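Local structure of 6-phosphogluconate dehydrogenase, NAD-binding (Geobacter metallireducens, 3PEF) at residues D130-I135 with M154-I159; C58-A63 with D145-G150. The protein is an NADP-binding beta-hydroxyacid dehydrogenase with succinic semialdehyde reductase activity, probably interconverting succinic semialdehyde and gamma-hydroxybutyrate. The protein carries 2 engineered substitutions. All coordinates share one frame; numbering follows the deposited sequence.

Contact 1. Residues D130-I135 with M154-I159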
# COMPACT_ATOMS: atom_id res chain seq x y z
N ASP A 130 -22.91 21.80 -19.02
CA ASP A 130 -23.12 23.20 -18.71
C ASP A 130 -22.14 24.13 -19.43
O ASP A 130 -22.33 25.35 -19.48
CB ASP A 130 -23.01 23.43 -17.18
CG ASP A 130 -24.04 22.62 -16.38
OD1 ASP A 130 -25.04 22.12 -16.95
OD2 ASP A 130 -23.85 22.49 -15.15
N GLY A 131 -21.07 23.56 -19.99
CA GLY A 131 -20.04 24.38 -20.61
C GLY A 131 -19.11 24.99 -19.57
O GLY A 131 -18.57 26.07 -19.73
N THR A 132 -18.88 24.23 -18.52
CA THR A 132 -18.29 24.75 -17.31
C THR A 132 -16.93 24.05 -17.00
O THR A 132 -16.42 24.11 -15.88
CB THR A 132 -19.36 24.61 -16.22
OG1 THR A 132 -19.88 25.91 -15.89
CG2 THR A 132 -18.88 23.87 -15.04
N LEU A 133 -16.34 23.43 -18.02
CA LEU A 133 -15.09 22.69 -17.87
C LEU A 133 -13.90 23.62 -17.62
O LEU A 133 -13.91 24.78 -18.03
CB LEU A 133 -14.80 21.85 -19.12
CG LEU A 133 -15.86 20.81 -19.53
CD1 LEU A 133 -15.51 20.20 -20.88
CD2 LEU A 133 -16.04 19.71 -18.47
N ILE A 134 -12.87 23.09 -16.97
CA ILE A 134 -11.58 23.76 -16.91
C ILE A 134 -10.68 23.14 -17.98
O ILE A 134 -10.49 21.93 -18.00
CB ILE A 134 -10.95 23.59 -15.53
CG1 ILE A 134 -11.95 24.03 -14.44
CG2 ILE A 134 -9.64 24.37 -15.42
CD1 ILE A 134 -11.63 23.48 -13.08
N ILE A 135 -10.12 23.96 -18.86
CA ILE A 135 -9.38 23.46 -20.01
C ILE A 135 -7.89 23.71 -19.84
O ILE A 135 -7.45 24.85 -19.71
CB ILE A 135 -9.93 24.10 -21.32
CG1 ILE A 135 -11.43 23.85 -21.40
CG2 ILE A 135 -9.21 23.55 -22.56
CD1 ILE A 135 -12.07 24.24 -22.73
N MET A 154 -17.21 25.64 -24.31
CA MET A 154 -17.11 24.32 -23.68
C MET A 154 -16.68 24.41 -22.23
O MET A 154 -17.01 23.55 -21.42
CB MET A 154 -16.16 23.41 -24.46
CG MET A 154 -16.59 23.17 -25.91
SD MET A 154 -15.60 21.94 -26.79
CE MET A 154 -14.04 22.79 -26.99
N GLY A 155 -15.93 25.46 -21.89
CA GLY A 155 -15.43 25.64 -20.54
C GLY A 155 -15.62 27.03 -19.96
O GLY A 155 -16.10 27.94 -20.65
N LYS A 156 -15.25 27.20 -18.69
CA LYS A 156 -15.34 28.49 -18.02
C LYS A 156 -13.96 29.06 -17.69
O LYS A 156 -13.75 30.28 -17.72
CB LYS A 156 -16.20 28.41 -16.74
CG LYS A 156 -15.69 27.47 -15.64
CD LYS A 156 -16.45 27.75 -14.33
CE LYS A 156 -16.58 26.52 -13.43
NZ LYS A 156 -15.30 26.10 -12.78
N LYS A 157 -13.02 28.19 -17.38
CA LYS A 157 -11.65 28.61 -17.12
C LYS A 157 -10.79 27.92 -18.16
O LYS A 157 -10.86 26.69 -18.34
CB LYS A 157 -11.21 28.16 -15.72
CG LYS A 157 -9.85 28.74 -15.26
CD LYS A 157 -9.25 27.91 -14.11
CE LYS A 157 -8.55 28.76 -13.05
NZ LYS A 157 -7.46 29.61 -13.59
N ILE A 158 -9.98 28.72 -18.85
CA ILE A 158 -9.15 28.20 -19.93
C ILE A 158 -7.73 28.72 -19.75
O ILE A 158 -7.52 29.93 -19.70
CB ILE A 158 -9.71 28.63 -21.30
CG1 ILE A 158 -11.16 28.15 -21.46
CG2 ILE A 158 -8.85 28.07 -22.42
CD1 ILE A 158 -12.06 29.11 -22.20
N ILE A 159 -6.76 27.82 -19.64
CA ILE A 159 -5.39 28.25 -19.39
C ILE A 159 -4.41 27.58 -20.33
O ILE A 159 -4.72 26.55 -20.94
CB ILE A 159 -4.95 27.96 -17.94
CG1 ILE A 159 -4.92 26.45 -17.70
CG2 ILE A 159 -5.88 28.63 -16.95
CD1 ILE A 159 -4.18 26.06 -16.43

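Contact 2. Residues C58-A63 with D145-G150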
# COMPACT_ATOMS: atom_id res chain seq x y z
N CYS A 58 -12.14 20.71 -41.70
CA CYS A 58 -12.30 21.68 -40.61
C CYS A 58 -10.99 22.37 -40.27
O CYS A 58 -9.94 21.74 -40.29
CB CYS A 58 -12.89 21.01 -39.36
SG CYS A 58 -14.52 20.26 -39.64
N PRO A 59 -11.04 23.67 -39.96
CA PRO A 59 -9.83 24.43 -39.62
C PRO A 59 -9.26 23.98 -38.27
O PRO A 59 -8.05 23.92 -38.10
CB PRO A 59 -10.33 25.87 -39.53
CG PRO A 59 -11.68 25.86 -40.17
CD PRO A 59 -12.24 24.52 -39.96
N VAL A 60 -10.15 23.67 -37.33
CA VAL A 60 -9.78 23.21 -36.00
C VAL A 60 -10.67 22.04 -35.63
O VAL A 60 -11.90 22.14 -35.76
CB VAL A 60 -10.00 24.31 -34.95
CG1 VAL A 60 -9.70 23.78 -33.56
CG2 VAL A 60 -9.14 25.54 -35.29
N THR A 61 -10.08 20.95 -35.16
CA THR A 61 -10.85 19.76 -34.75
C THR A 61 -10.50 19.36 -33.32
O THR A 61 -9.32 19.28 -32.95
CB THR A 61 -10.58 18.56 -35.70
OG1 THR A 61 -11.01 18.89 -37.03
CG2 THR A 61 -11.34 17.32 -35.22
N PHE A 62 -11.52 19.10 -32.51
CA PHE A 62 -11.33 18.66 -31.13
C PHE A 62 -11.50 17.15 -31.06
O PHE A 62 -12.30 16.58 -31.80
CB PHE A 62 -12.33 19.35 -30.21
CG PHE A 62 -12.29 20.85 -30.26
CD1 PHE A 62 -11.27 21.55 -29.62
CD2 PHE A 62 -13.25 21.56 -30.96
CE1 PHE A 62 -11.22 22.95 -29.68
CE2 PHE A 62 -13.21 22.95 -31.03
CZ PHE A 62 -12.19 23.65 -30.39
N ALA A 63 -10.75 16.49 -30.18
CA ALA A 63 -10.91 15.04 -29.97
C ALA A 63 -11.06 14.75 -28.49
O ALA A 63 -10.37 15.34 -27.65
CB ALA A 63 -9.72 14.27 -30.53
N ASP A 145 -5.08 30.23 -29.63
CA ASP A 145 -5.85 31.44 -29.83
C ASP A 145 -6.99 31.20 -30.83
O ASP A 145 -8.11 31.70 -30.67
CB ASP A 145 -4.94 32.60 -30.27
CG ASP A 145 -4.03 33.09 -29.14
OD1 ASP A 145 -4.49 33.13 -27.97
OD2 ASP A 145 -2.86 33.45 -29.41
N GLU A 146 -6.71 30.40 -31.86
CA GLU A 146 -7.71 30.08 -32.86
C GLU A 146 -8.86 29.22 -32.31
O GLU A 146 -10.00 29.38 -32.72
CB GLU A 146 -7.07 29.41 -34.08
CG GLU A 146 -8.03 29.21 -35.23
CD GLU A 146 -7.33 28.78 -36.50
OE1 GLU A 146 -8.02 28.27 -37.41
OE2 GLU A 146 -6.09 28.95 -36.59
N ALA A 147 -8.55 28.32 -31.39
CA ALA A 147 -9.58 27.43 -30.85
C ALA A 147 -10.38 28.10 -29.73
O ALA A 147 -11.44 27.61 -29.33
CB ALA A 147 -8.96 26.13 -30.36
N MET A 148 -9.88 29.22 -29.22
CA MET A 148 -10.50 29.88 -28.07
C MET A 148 -12.02 30.07 -28.16
O MET A 148 -12.72 29.87 -27.18
CB MET A 148 -9.82 31.23 -27.80
CG MET A 148 -10.19 31.83 -26.44
SD MET A 148 -9.81 30.72 -25.06
CE MET A 148 -8.02 30.83 -25.03
N PRO A 149 -12.54 30.45 -29.34
CA PRO A 149 -13.99 30.68 -29.40
C PRO A 149 -14.76 29.40 -29.11
O PRO A 149 -15.87 29.44 -28.59
CB PRO A 149 -14.22 31.11 -30.85
CG PRO A 149 -12.92 31.68 -31.28
CD PRO A 149 -11.87 30.84 -30.59
N GLY A 150 -14.16 28.27 -29.47
CA GLY A 150 -14.73 26.97 -29.16
C GLY A 150 -14.53 26.62 -27.69
O GLY A 150 -15.48 26.22 -27.02
O HOH W 1 -6.90 26.33 -38.89

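Contact 1. Residues D130-I135 with M154-I159
Ile134 and Lys157 form one side-chain pair on the same face of two parallel strands, Ile135 and Ile158 another on the reverse face. In the first, the CG2 branch of Ile134 meets CD of Lys157 at 3.8 Å; the lysine chain bends about its CG-CD and CD-CE bonds, so that the amine leads away. In the second, CD1 of Ile135 lies 4.2 Å from CG1 of Ile158; Ile135 also touches Phe151, and Ile158 touches Met148, both of helix 141-154. That helix connects strands 133-139 and 157-160 as a beta-alpha-beta unit. Lys156 crosses Thr132 at a slant, its CE 3.9 Å from Thr132 CG2.

The backbone fixes this pairing. Ile135 N donates to Lys157 O at 2.9 Å, and Ile159 N to Ile135 O at 3.0 Å, the latter almost straight (174° at the hydrogen). Before them Lys156 N reaches Leu133 O at 2.8 Å. The register slips by one residue between Leu133-Gly155 and Ile134-Lys157, a beta bulge; at the glycine the backbones close to 3.1 Å, Gly155 CA to Leu133 O. The chemistry implies a join set by main-chain bonds, one apolar face turned to the helix and the other, with Ile134 and Lys157, and Lys156 beside it, packed on Ala208 of the second subunit.

Contact 2. Residues C58-A63 with D145-G150
Within the nucleotide-binding domain, helix 141-154 packs across the central sheet, and here it meets strand 60-63, an inner parallel strand. The short axes approach to 9.5 Å at a crossing angle of -63°, so the helix runs well askew of the strand and touches it through Glu146, Ala147 and Gly150.

Ala147 is the middle of the contact. Its CB lies 4.0 Å from Val60 CG1 and is approached obliquely by the ring of Phe62, whose CE1 is also 4.0 Å away. The two strand residues are themselves fitted together: Val60 has CG1 anti to its own N (chi1 176°), which carries that methyl over one face of the Phe62 ring, offset toward the rim. Three residues on, Gly150 comes to the end of the ring with its backbone alone, CA 4.4 Å from Phe62 CZ. Val92 of strand 90-93 touches both Val60 and Phe62, while Phe4 of strand 3-7 meets the Phe62 ring with planes about 50° apart. This places the contact in the apolar layer between a Rossmann-type sheet and a helix covering it, with the NADP about 11 Å from the Phe62 side chain.

At the other end the character becomes polar. Glu146 extends past Val60 in the opposite direction, its CG 3.8 Å from Val60 CG2. Carboxylate oxygen OE1 accepts a hydrogen bond of 2.7 Å from a water, which also donates to Pro59 O at 2.8 Å, bridging helix to loop. The second oxygen, OE2, forms a salt bridge with Arg115, so both carboxylate oxygens have partners and the group's rotation is probably restricted.

In the fold
From the N terminus, segment 58-63 comes first, on an inner strand of the sheet; 130-135 follows on strand 133-139, then 145-150 on helix 141-154, and finally 154-159, which leads into strand 157-160. Contact 2 closes a long loop, with 81 residues between its segments, whereas contact 1 closes a short beta-alpha-beta unit containing that helix. Their segments alternate, so the two loops cross. Contact 1 joins two neighbouring strands at one end of the sheet, and contact 2 ties their connecting helix back to the interior. The contacts also meet directly: Met154 CE packs 3.9 Å from Phe62 CE1, and Ile158 CG2 lies 3.9 Å from Met148 SD.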